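Local coordinates for protein Cow rumen GH26 endo-mannanase (Metagenome, PDB 6UEH) that is a GH26 endo-mannanase that probably hydrolyses internal beta-1,4-mannosidic linkages of mannans such as galactomannan, at residues T11-A14 / E15-D18; P92-D95 / T96-F100; H105-K109 / G110-V114; D405-T408 / P409-Y412. One frame throughout, in Å; residues are numbered along the deposited sequence.

Contact 1: residues T11-A14 / E15-D18. With CA (calcium ion), chain B.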
loop_
_atom_site.group_PDB
_atom_site.type_symbol
_atom_site.label_atom_id
_atom_site.label_comp_id
_atom_site.label_asym_id
_atom_site.label_seq_id
_atom_site.Cartn_x
_atom_site.Cartn_y
_atom_site.Cartn_z
ATOM N N THR A 11 2.219 -22.535 -24.307
ATOM C CA THR A 11 3.539 -22.057 -24.696
ATOM C C THR A 11 3.629 -21.881 -26.205
ATOM O O THR A 11 3.240 -22.765 -26.969
ATOM C CB THR A 11 4.652 -23.018 -24.230
ATOM O OG1 THR A 11 4.625 -23.127 -22.803
ATOM C CG2 THR A 11 6.019 -22.510 -24.664
ATOM N N ILE A 12 4.132 -20.729 -26.629
ATOM C CA ILE A 12 4.385 -20.484 -28.041
ATOM C C ILE A 12 5.841 -20.137 -28.302
ATOM O O ILE A 12 6.526 -19.589 -27.434
ATOM C CB ILE A 12 3.530 -19.337 -28.579
ATOM C CG1 ILE A 12 3.706 -18.103 -27.697
ATOM C CG2 ILE A 12 2.085 -19.744 -28.638
ATOM C CD1 ILE A 12 3.282 -16.843 -28.362
ATOM N N GLU A 13 6.307 -20.457 -29.503
ATOM C CA GLU A 13 7.583 -19.940 -29.968
ATOM C C GLU A 13 7.383 -18.463 -30.273
ATOM O O GLU A 13 6.463 -18.100 -31.002
ATOM C CB GLU A 13 8.072 -20.700 -31.202
ATOM C CG GLU A 13 8.247 -22.195 -30.984
ATOM C CD GLU A 13 9.439 -22.530 -30.106
ATOM O OE1 GLU A 13 10.298 -21.647 -29.902
ATOM O OE2 GLU A 13 9.520 -23.679 -29.617
ATOM N N ALA A 14 8.221 -17.608 -29.700
ATOM C CA ALA A 14 8.028 -16.170 -29.860
ATOM C C ALA A 14 8.217 -15.752 -31.314
ATOM O O ALA A 14 7.615 -14.780 -31.768
ATOM C CB ALA A 14 8.968 -15.401 -28.959
ATOM N N GLU A 15 9.038 -16.502 -32.047
ATOM C CA GLU A 15 9.265 -16.214 -33.459
ATOM C C GLU A 15 7.997 -16.428 -34.288
ATOM O O GLU A 15 7.919 -15.987 -35.434
ATOM C CB GLU A 15 10.411 -17.070 -34.016
ATOM C CG GLU A 15 10.221 -18.582 -33.893
ATOM C CD GLU A 15 10.819 -19.148 -32.614
ATOM O OE1 GLU A 15 10.959 -18.390 -31.632
ATOM O OE2 GLU A 15 11.158 -20.351 -32.596
ATOM N N ASP A 16 7.005 -17.096 -33.705
ATOM C CA ASP A 16 5.734 -17.320 -34.387
ATOM C C ASP A 16 4.700 -16.234 -34.071
ATOM O O ASP A 16 3.602 -16.237 -34.630
ATOM C CB ASP A 16 5.169 -18.695 -34.026
ATOM C CG ASP A 16 6.005 -19.835 -34.582
ATOM O OD1 ASP A 16 6.745 -19.608 -35.562
ATOM O OD2 ASP A 16 5.919 -20.958 -34.041
ATOM N N CYS A 17 5.051 -15.307 -33.181
ATOM C CA CYS A 17 4.146 -14.215 -32.815
ATOM C C CYS A 17 3.849 -13.304 -33.995
ATOM O O CYS A 17 4.656 -13.185 -34.914
ATOM C CB CYS A 17 4.731 -13.375 -31.677
ATOM S SG CYS A 17 4.762 -14.177 -30.071
ATOM N N ASP A 18 2.687 -12.660 -33.964
ATOM C CA ASP A 18 2.366 -11.631 -34.942
ATOM C C ASP A 18 3.369 -10.488 -34.818
ATOM O O ASP A 18 3.593 -9.971 -33.725
ATOM C CB ASP A 18 0.940 -11.107 -34.747
ATOM C CG ASP A 18 -0.116 -12.178 -34.958
ATOM O OD1 ASP A 18 0.149 -13.150 -35.696
ATOM O OD2 ASP A 18 -1.220 -12.041 -34.391
HETATM CA CA CA B . 12.064 -20.143 -30.263
HETATM O O HOH W 1 4.612 -21.488 -31.613
#
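Glu13 and Glu15 grip one calcium ion together, Glu13 through OE1 alone at 2.4 Å and Glu15 through OE1 and OE2, each at 2.5 Å. The two chains run side by side in the same direction with their carboxylate planes about 50° apart. This brings Glu13 OE1 within 3.1 Å of Glu15 OE2, a pairing of like charges that the shared metal would be expected to offset. Glutamate suits both positions because its chain is long enough to reach the ion from the backbone and can bend on the way. Glu15 sets out between its own backbone N and carbonyl carbon (chi1 58°) and bends again at chi2, which lays both oxygens against the metal. Backbone oxygens of Ser37, Gly40 and Asp126 help to complete the site, which lies at one edge of the CBM6 beta-sandwich where strand 10-13 ends. The chain leaves that strand through a 3-10 turn, in which Asp16 N bonds to Glu13 O at 2.9 Å and Cys17 N to Ala14 O at 3.0 Å. Asp16 stays exposed, and its OD2 accepts from a water at 2.8 Å; the same water accepts from Glu13 N, tying the strand end to the turn. Small, buried Ala14 fits against Phe125, while Cys17 SG meets Ile12 CD1 at 3.5 Å, with Phe51 and Ile128 also touching both residues.

Contact 2: residues P92-D95 / T96-F100; sequences PYYD and TWTDF
Thr98 lies over the ring of Tyr94, and this is the compact part of the contact: its CB stands 3.9 Å from the ring centroid and 13° off the normal, a CH-pi contact over the face. The opposite face is met nearer the rim by Pro92 O. A threonine fits here because its branches divide the work: CG2, anti to the backbone N, reaches across toward the phenol end, while OG1 donates to Thr96 O at 2.8 Å. The chain turns a corner at Asp95 and Thr96, crossing from strand 85-94 in one sheet of the CBM6 beta-sandwich to strand 97-107 in the other. Phe100 follows on the same side as Thr98, its CD1 4.1 Å from Tyr94 CE2 at the tyrosine's edge and its CE1 3.8 Å from Pro92 CD; Tyr89 and Val91 also touch it. The wetter side is held more loosely. Tyr94 OH shares a water, 3.0 Å away, with Asp99 O, so a water bridges the hydroxyl to the strand whose side chains the ring already touches. At the corner itself Thr96 OG1 donates to Asp95 OD1 at 3.0 Å from above the carboxylate plane, while Asp95 OD2 makes a long, weak ion pair with Lys33.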
loop_
_atom_site.group_PDB
_atom_site.type_symbol
_atom_site.label_atom_id
_atom_site.label_comp_id
_atom_site.label_asym_id
_atom_site.label_seq_id
_atom_site.Cartn_x
_atom_site.Cartn_y
_atom_site.Cartn_z
ATOM N N PRO A 92 17.112 -7.698 -16.599
ATOM C CA PRO A 92 18.564 -7.573 -16.428
ATOM C C PRO A 92 19.338 -7.995 -17.673
ATOM O O PRO A 92 18.763 -8.569 -18.599
ATOM C CB PRO A 92 18.865 -8.521 -15.260
ATOM C CG PRO A 92 17.564 -8.667 -14.536
ATOM C CD PRO A 92 16.512 -8.601 -15.601
ATOM N N TYR A 93 20.632 -7.700 -17.694
ATOM C CA TYR A 93 21.501 -8.198 -18.750
ATOM C C TYR A 93 21.545 -9.721 -18.705
ATOM O O TYR A 93 22.029 -10.310 -17.735
ATOM C CB TYR A 93 22.908 -7.615 -18.611
ATOM C CG TYR A 93 23.890 -8.100 -19.656
ATOM C CD1 TYR A 93 23.978 -7.478 -20.894
ATOM C CD2 TYR A 93 24.740 -9.170 -19.398
ATOM C CE1 TYR A 93 24.877 -7.910 -21.849
ATOM C CE2 TYR A 93 25.641 -9.610 -20.348
ATOM C CZ TYR A 93 25.705 -8.978 -21.571
ATOM O OH TYR A 93 26.602 -9.412 -22.519
ATOM N N TYR A 94 21.017 -10.349 -19.750
ATOM C CA TYR A 94 21.047 -11.802 -19.886
ATOM C C TYR A 94 21.694 -12.173 -21.213
ATOM O O TYR A 94 21.107 -11.936 -22.267
ATOM C CB TYR A 94 19.635 -12.395 -19.825
ATOM C CG TYR A 94 18.956 -12.330 -18.475
ATOM C CD1 TYR A 94 19.669 -12.527 -17.298
ATOM C CD2 TYR A 94 17.592 -12.081 -18.382
ATOM C CE1 TYR A 94 19.039 -12.472 -16.066
ATOM C CE2 TYR A 94 16.957 -12.026 -17.161
ATOM C CZ TYR A 94 17.681 -12.220 -16.007
ATOM O OH TYR A 94 17.038 -12.163 -14.791
ATOM N N ASP A 95 22.890 -12.755 -21.168
ATOM C CA ASP A 95 23.591 -13.128 -22.393
ATOM C C ASP A 95 23.330 -14.591 -22.747
ATOM O O ASP A 95 23.867 -15.119 -23.723
ATOM C CB ASP A 95 25.096 -12.862 -22.257
ATOM C CG ASP A 95 25.783 -13.806 -21.281
ATOM O OD1 ASP A 95 25.100 -14.466 -20.469
ATOM O OD2 ASP A 95 27.029 -13.872 -21.320
ATOM N N THR A 96 22.498 -15.227 -21.930
ATOM C CA THR A 96 22.106 -16.620 -22.099
ATOM C C THR A 96 20.598 -16.698 -21.890
ATOM O O THR A 96 20.038 -15.884 -21.155
ATOM C CB THR A 96 22.837 -17.542 -21.100
ATOM O OG1 THR A 96 24.240 -17.255 -21.125
ATOM C CG2 THR A 96 22.621 -19.007 -21.441
ATOM N N TRP A 97 19.937 -17.652 -22.540
ATOM C CA TRP A 97 18.489 -17.787 -22.409
ATOM C C TRP A 97 18.085 -17.993 -20.952
ATOM O O TRP A 97 18.583 -18.894 -20.278
ATOM C CB TRP A 97 17.971 -18.936 -23.275
ATOM C CG TRP A 97 18.145 -18.685 -24.733
ATOM C CD1 TRP A 97 18.928 -19.389 -25.601
ATOM C CD2 TRP A 97 17.537 -17.637 -25.499
ATOM N NE1 TRP A 97 18.838 -18.849 -26.863
ATOM C CE2 TRP A 97 17.991 -17.773 -26.826
ATOM C CE3 TRP A 97 16.649 -16.598 -25.190
ATOM C CZ2 TRP A 97 17.586 -16.910 -27.844
ATOM C CZ3 TRP A 97 16.251 -15.741 -26.204
ATOM C CH2 TRP A 97 16.721 -15.902 -27.513
ATOM N N THR A 98 17.181 -17.142 -20.478
ATOM C CA THR A 98 16.798 -17.120 -19.072
ATOM C C THR A 98 15.290 -16.939 -18.914
ATOM O O THR A 98 14.689 -16.096 -19.579
ATOM C CB THR A 98 17.524 -15.982 -18.319
ATOM O OG1 THR A 98 18.923 -16.006 -18.638
ATOM C CG2 THR A 98 17.340 -16.124 -16.812
ATOM N N ASP A 99 14.675 -17.734 -18.044
ATOM C CA ASP A 99 13.263 -17.540 -17.728
ATOM C C ASP A 99 13.067 -16.236 -16.968
ATOM O O ASP A 99 13.753 -15.981 -15.979
ATOM C CB ASP A 99 12.715 -18.706 -16.905
ATOM C CG ASP A 99 12.339 -19.897 -17.758
ATOM O OD1 ASP A 99 12.072 -19.705 -18.962
ATOM O OD2 ASP A 99 12.302 -21.023 -17.222
ATOM N N PHE A 100 12.135 -15.412 -17.434
ATOM C CA PHE A 100 11.810 -14.172 -16.742
ATOM C C PHE A 100 10.328 -14.130 -16.385
ATOM O O PHE A 100 9.476 -14.487 -17.196
ATOM C CB PHE A 100 12.183 -12.953 -17.590
ATOM C CG PHE A 100 12.053 -11.649 -16.854
ATOM C CD1 PHE A 100 13.092 -11.178 -16.067
ATOM C CD2 PHE A 100 10.888 -10.904 -16.933
ATOM C CE1 PHE A 100 12.975 -9.986 -15.379
ATOM C CE2 PHE A 100 10.763 -9.710 -16.246
ATOM C CZ PHE A 100 11.809 -9.250 -15.471
HETATM O O HOH W 2 14.634 -13.852 -14.370
#

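Contact 3: residues H105-K109 / G110-V114; sequences HRLNK and GANKV
A side chain closing a loop onto its own backbone defines this contact: Asn112, on strand 110-117, clasps the peptide groups of Asn108 where the chain passes from one sheet of the CBM6 beta-sandwich to the other. Its amide ND2 donates to Asn108 O at 2.7 Å, almost straight at 168° and in the plane of both groups. Its OD1 meanwhile accepts from Asn108 N at 3.0 Å, that donor being tilted somewhat from the amide's carbonyl plane. Asparagine is apt because one flat group carries both a donor and an acceptor, and so answers the N-H and the C=O of a single residue much as a neighbouring strand would; the paired bonds also fix the rotation of the amide. Asn112 is buried; these two bonds engage both ends of its amide, and ND2 has a further, weak bond to Val53 O. Leu107 CD2 packs against Asn112 CB at 3.9 Å, and the leucine also touches Val53, Phe63 and Val82 in the core between the sheets. Gly110 makes the corner possible, since at its phi of 98° a CB would be jammed against Lys109 O. Lys109 sends NZ to Lys56 O. Arg106, extended throughout, forms salt bridges with Asp58 and with Glu441 of the GH26 domain, while its NE donates to Asn108 OD1 at 2.8 Å, in the amide's carbonyl plane but bent (136°) and tilted from the guanidinium plane.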
loop_
_atom_site.group_PDB
_atom_site.type_symbol
_atom_site.label_atom_id
_atom_site.label_comp_id
_atom_site.label_asym_id
_atom_site.label_seq_id
_atom_site.Cartn_x
_atom_site.Cartn_y
_atom_site.Cartn_z
ATOM N N HIS A 105 -1.428 -11.315 -14.515
ATOM C CA HIS A 105 -2.286 -10.246 -15.001
ATOM C C HIS A 105 -3.647 -10.763 -15.441
ATOM O O HIS A 105 -3.816 -11.943 -15.750
ATOM C CB HIS A 105 -1.591 -9.501 -16.139
ATOM C CG HIS A 105 -0.209 -9.048 -15.789
ATOM N ND1 HIS A 105 0.035 -8.095 -14.824
ATOM C CD2 HIS A 105 1.003 -9.439 -16.247
ATOM C CE1 HIS A 105 1.338 -7.907 -14.714
ATOM N NE2 HIS A 105 1.948 -8.710 -15.567
ATOM N N ARG A 106 -4.620 -9.862 -15.450
ATOM C CA ARG A 106 -5.998 -10.219 -15.739
ATOM C C ARG A 106 -6.229 -10.445 -17.228
ATOM O O ARG A 106 -5.899 -9.596 -18.057
ATOM C CB ARG A 106 -6.934 -9.127 -15.215
ATOM C CG ARG A 106 -8.413 -9.373 -15.434
ATOM C CD ARG A 106 -9.216 -8.360 -14.628
ATOM N NE ARG A 106 -10.647 -8.407 -14.907
ATOM C CZ ARG A 106 -11.555 -7.720 -14.221
ATOM N NH1 ARG A 106 -11.175 -6.941 -13.216
ATOM N NH2 ARG A 106 -12.840 -7.812 -14.538
ATOM N N LEU A 107 -6.772 -11.610 -17.557
ATOM C CA LEU A 107 -7.329 -11.842 -18.880
ATOM C C LEU A 107 -8.841 -11.748 -18.769
ATOM O O LEU A 107 -9.433 -12.261 -17.819
ATOM C CB LEU A 107 -6.914 -13.203 -19.440
ATOM C CG LEU A 107 -5.427 -13.431 -19.707
ATOM C CD1 LEU A 107 -5.231 -14.741 -20.446
ATOM C CD2 LEU A 107 -4.829 -12.278 -20.488
ATOM N N ASN A 108 -9.465 -11.086 -19.734
ATOM C CA ASN A 108 -10.905 -10.898 -19.689
ATOM C C ASN A 108 -11.633 -11.794 -20.684
ATOM O O ASN A 108 -11.046 -12.248 -21.669
ATOM C CB ASN A 108 -11.241 -9.428 -19.933
ATOM C CG ASN A 108 -10.827 -8.543 -18.770
ATOM O OD1 ASN A 108 -11.128 -8.842 -17.615
ATOM N ND2 ASN A 108 -10.115 -7.463 -19.067
ATOM N N LYS A 109 -12.908 -12.051 -20.397
ATOM C CA LYS A 109 -13.762 -12.907 -21.218
ATOM C C LYS A 109 -13.620 -12.623 -22.711
ATOM O O LYS A 109 -13.774 -11.485 -23.155
ATOM C CB LYS A 109 -15.222 -12.740 -20.794
ATOM C CG LYS A 109 -16.200 -13.619 -21.551
ATOM C CD LYS A 109 -17.615 -13.429 -21.028
ATOM C CE LYS A 109 -18.585 -14.393 -21.692
ATOM N NZ LYS A 109 -18.219 -15.815 -21.435
ATOM N N GLY A 110 -13.310 -13.663 -23.478
ATOM C CA GLY A 110 -13.111 -13.517 -24.907
ATOM C C GLY A 110 -11.647 -13.411 -25.290
ATOM O O GLY A 110 -10.773 -13.946 -24.609
ATOM N N ALA A 111 -11.382 -12.706 -26.386
ATOM C CA ALA A 111 -10.036 -12.609 -26.935
ATOM C C ALA A 111 -9.169 -11.623 -26.160
ATOM O O ALA A 111 -9.637 -10.568 -25.730
ATOM C CB ALA A 111 -10.101 -12.213 -28.405
ATOM N N ASN A 112 -7.902 -11.979 -25.981
ATOM C CA ASN A 112 -6.938 -11.103 -25.328
ATOM C C ASN A 112 -5.647 -11.023 -26.132
ATOM O O ASN A 112 -4.974 -12.032 -26.339
ATOM C CB ASN A 112 -6.633 -11.586 -23.907
ATOM C CG ASN A 112 -7.831 -11.484 -22.984
ATOM O OD1 ASN A 112 -7.984 -10.506 -22.250
ATOM N ND2 ASN A 112 -8.691 -12.498 -23.017
ATOM N N LYS A 113 -5.305 -9.824 -26.590
ATOM C CA LYS A 113 -4.044 -9.636 -27.292
ATOM C C LYS A 113 -2.930 -9.423 -26.281
ATOM O O LYS A 113 -2.899 -8.410 -25.587
ATOM C CB LYS A 113 -4.121 -8.453 -28.259
ATOM C CG LYS A 113 -2.856 -8.258 -29.086
ATOM C CD LYS A 113 -3.013 -7.113 -30.079
ATOM C CE LYS A 113 -1.820 -7.033 -31.020
ATOM N NZ LYS A 113 -1.956 -5.929 -32.009
ATOM N N VAL A 114 -2.029 -10.393 -26.184
ATOM C CA VAL A 114 -0.866 -10.257 -25.320
ATOM C C VAL A 114 0.314 -9.773 -26.147
ATOM O O VAL A 114 0.733 -10.442 -27.092
ATOM C CB VAL A 114 -0.508 -11.584 -24.628
ATOM C CG1 VAL A 114 0.641 -11.375 -23.647
ATOM C CG2 VAL A 114 -1.731 -12.153 -23.918
#

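Contact 4: residues D405-T408 / P409-Y412; sequences DAET and PIFY
Thr408 and Tyr412 run side by side in the same direction, one turn apart at the start of helix 408-417 in the TIM-barrel GH26 domain. The methyl comes in at the edge of the ring, in its plane, with Thr408 CG2 3.5 Å from Tyr412 CE2. With OG1 beside the backbone N (chi1 -53°) and CG2 anti to it, the two branches serve different neighbours, the hydroxyl bonding to Glu441. One face of the same tyrosine ring is covered by Phe411, whose CD2 sits 3.6 Å above it and near its centre, while the Phe411 ring meets Trp445 edge-to-face. A second pair is formed by Glu407 and Ile410, also alike in direction: Glu407 bends at chi2 (-74°), which brings OE1 to 3.6 Å from Ile410 CD1, while OE2 bonds to Asn389. Ile410 in turn touches Tyr385 of strand 382-387.

The backbone explains why these pairs line up. Glu407 is the N-cap, and its O receives Phe411 N at 3.2 Å and a weak bond from Ile410 N. Tyr412 N then meets Thr408 O at 3.1 Å. Pro409 suits the first turn, where its lack of an N-H costs no helical bond. Ahead of the cap an Asx turn leads the chain in, Asp405 OD1 accepting from Glu407 N at 2.8 Å, the donor lying above the carboxylate plane.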
loop_
_atom_site.group_PDB
_atom_site.type_symbol
_atom_site.label_atom_id
_atom_site.label_comp_id
_atom_site.label_asym_id
_atom_site.label_seq_id
_atom_site.Cartn_x
_atom_site.Cartn_y
_atom_site.Cartn_z
ATOM N N ASP A 405 -10.348 0.863 -9.755
ATOM C CA ASP A 405 -9.175 0.020 -9.991
ATOM C C ASP A 405 -8.692 -0.646 -8.704
ATOM O O ASP A 405 -8.590 -0.001 -7.663
ATOM C CB ASP A 405 -8.044 0.854 -10.608
ATOM C CG ASP A 405 -6.990 0.010 -11.305
ATOM O OD1 ASP A 405 -6.661 -1.091 -10.816
ATOM O OD2 ASP A 405 -6.477 0.464 -12.352
ATOM N N ALA A 406 -8.392 -1.938 -8.782
ATOM C CA ALA A 406 -7.924 -2.679 -7.613
ATOM C C ALA A 406 -6.454 -2.389 -7.310
ATOM O O ALA A 406 -5.960 -2.730 -6.234
ATOM C CB ALA A 406 -8.137 -4.172 -7.814
ATOM N N GLU A 407 -5.772 -1.757 -8.264
ATOM C CA GLU A 407 -4.338 -1.461 -8.172
ATOM C C GLU A 407 -3.542 -2.698 -7.758
ATOM O O GLU A 407 -2.645 -2.628 -6.921
ATOM C CB GLU A 407 -4.079 -0.307 -7.196
ATOM C CG GLU A 407 -4.712 1.027 -7.600
ATOM C CD GLU A 407 -3.996 1.716 -8.760
ATOM O OE1 GLU A 407 -3.045 1.135 -9.328
ATOM O OE2 GLU A 407 -4.388 2.851 -9.104
ATOM N N THR A 408 -3.896 -3.828 -8.359
ATOM C CA THR A 408 -3.272 -5.115 -8.067
ATOM C C THR A 408 -1.739 -5.120 -8.200
ATOM O O THR A 408 -1.063 -5.691 -7.341
ATOM C CB THR A 408 -3.878 -6.216 -8.969
ATOM O OG1 THR A 408 -5.305 -6.194 -8.833
ATOM C CG2 THR A 408 -3.353 -7.592 -8.586
ATOM N N PRO A 409 -1.178 -4.488 -9.258
ATOM C CA PRO A 409 0.291 -4.423 -9.314
ATOM C C PRO A 409 0.936 -3.761 -8.093
ATOM O O PRO A 409 2.009 -4.193 -7.668
ATOM C CB PRO A 409 0.553 -3.591 -10.573
ATOM C CG PRO A 409 -0.620 -3.852 -11.434
ATOM C CD PRO A 409 -1.785 -3.960 -10.497
ATOM N N ILE A 410 0.299 -2.729 -7.543
ATOM C CA ILE A 410 0.821 -2.071 -6.347
ATOM C C ILE A 410 0.810 -3.036 -5.166
ATOM O O ILE A 410 1.771 -3.103 -4.396
ATOM C CB ILE A 410 0.012 -0.807 -5.983
ATOM C CG1 ILE A 410 0.136 0.242 -7.090
ATOM C CG2 ILE A 410 0.481 -0.231 -4.650
ATOM C CD1 ILE A 410 -0.587 1.544 -6.784
ATOM N N PHE A 411 -0.276 -3.791 -5.035
ATOM C CA PHE A 411 -0.388 -4.755 -3.950
ATOM C C PHE A 411 0.755 -5.768 -3.987
ATOM O O PHE A 411 1.412 -6.009 -2.976
ATOM C CB PHE A 411 -1.732 -5.484 -4.001
ATOM C CG PHE A 411 -1.867 -6.561 -2.965
ATOM C CD1 PHE A 411 -2.184 -6.242 -1.653
ATOM C CD2 PHE A 411 -1.663 -7.893 -3.297
ATOM C CE1 PHE A 411 -2.298 -7.232 -0.694
ATOM C CE2 PHE A 411 -1.778 -8.887 -2.342
ATOM C CZ PHE A 411 -2.096 -8.556 -1.040
ATOM N N TYR A 412 1.006 -6.349 -5.154
ATOM C CA TYR A 412 2.008 -7.405 -5.244
ATOM C C TYR A 412 3.437 -6.865 -5.255
ATOM O O TYR A 412 4.372 -7.576 -4.886
ATOM C CB TYR A 412 1.739 -8.282 -6.467
ATOM C CG TYR A 412 0.599 -9.236 -6.208
ATOM C CD1 TYR A 412 0.784 -10.360 -5.416
ATOM C CD2 TYR A 412 -0.671 -8.994 -6.715
ATOM C CE1 TYR A 412 -0.254 -11.230 -5.150
ATOM C CE2 TYR A 412 -1.717 -9.862 -6.456
ATOM C CZ TYR A 412 -1.502 -10.978 -5.672
ATOM O OH TYR A 412 -2.534 -11.847 -5.406
#

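Overall arrangement
Contacts 1, 2 and 3 belong to the CBM6 beta-sandwich, whereas contact 4 lies in the catalytic-family barrel and nearest the centre of the chain. Contacts 2 and 3 sit near the two ends of strand 97-107, their centres about 26 Å apart, and both carry the chain between sheets. Contact 2, at the surface, relies on aromatic packing and a water; the others are partly buried. Contact 3 uses a clasping amide, contact 4 helix-start backbone bonds with a methyl at a ring edge, and contact 1 alone a metal. Contacts 3 and 4 do not touch, with nearest atoms about 5 Å apart, yet Glu441 bonds both Arg106 and Thr408, and so joins the two domains.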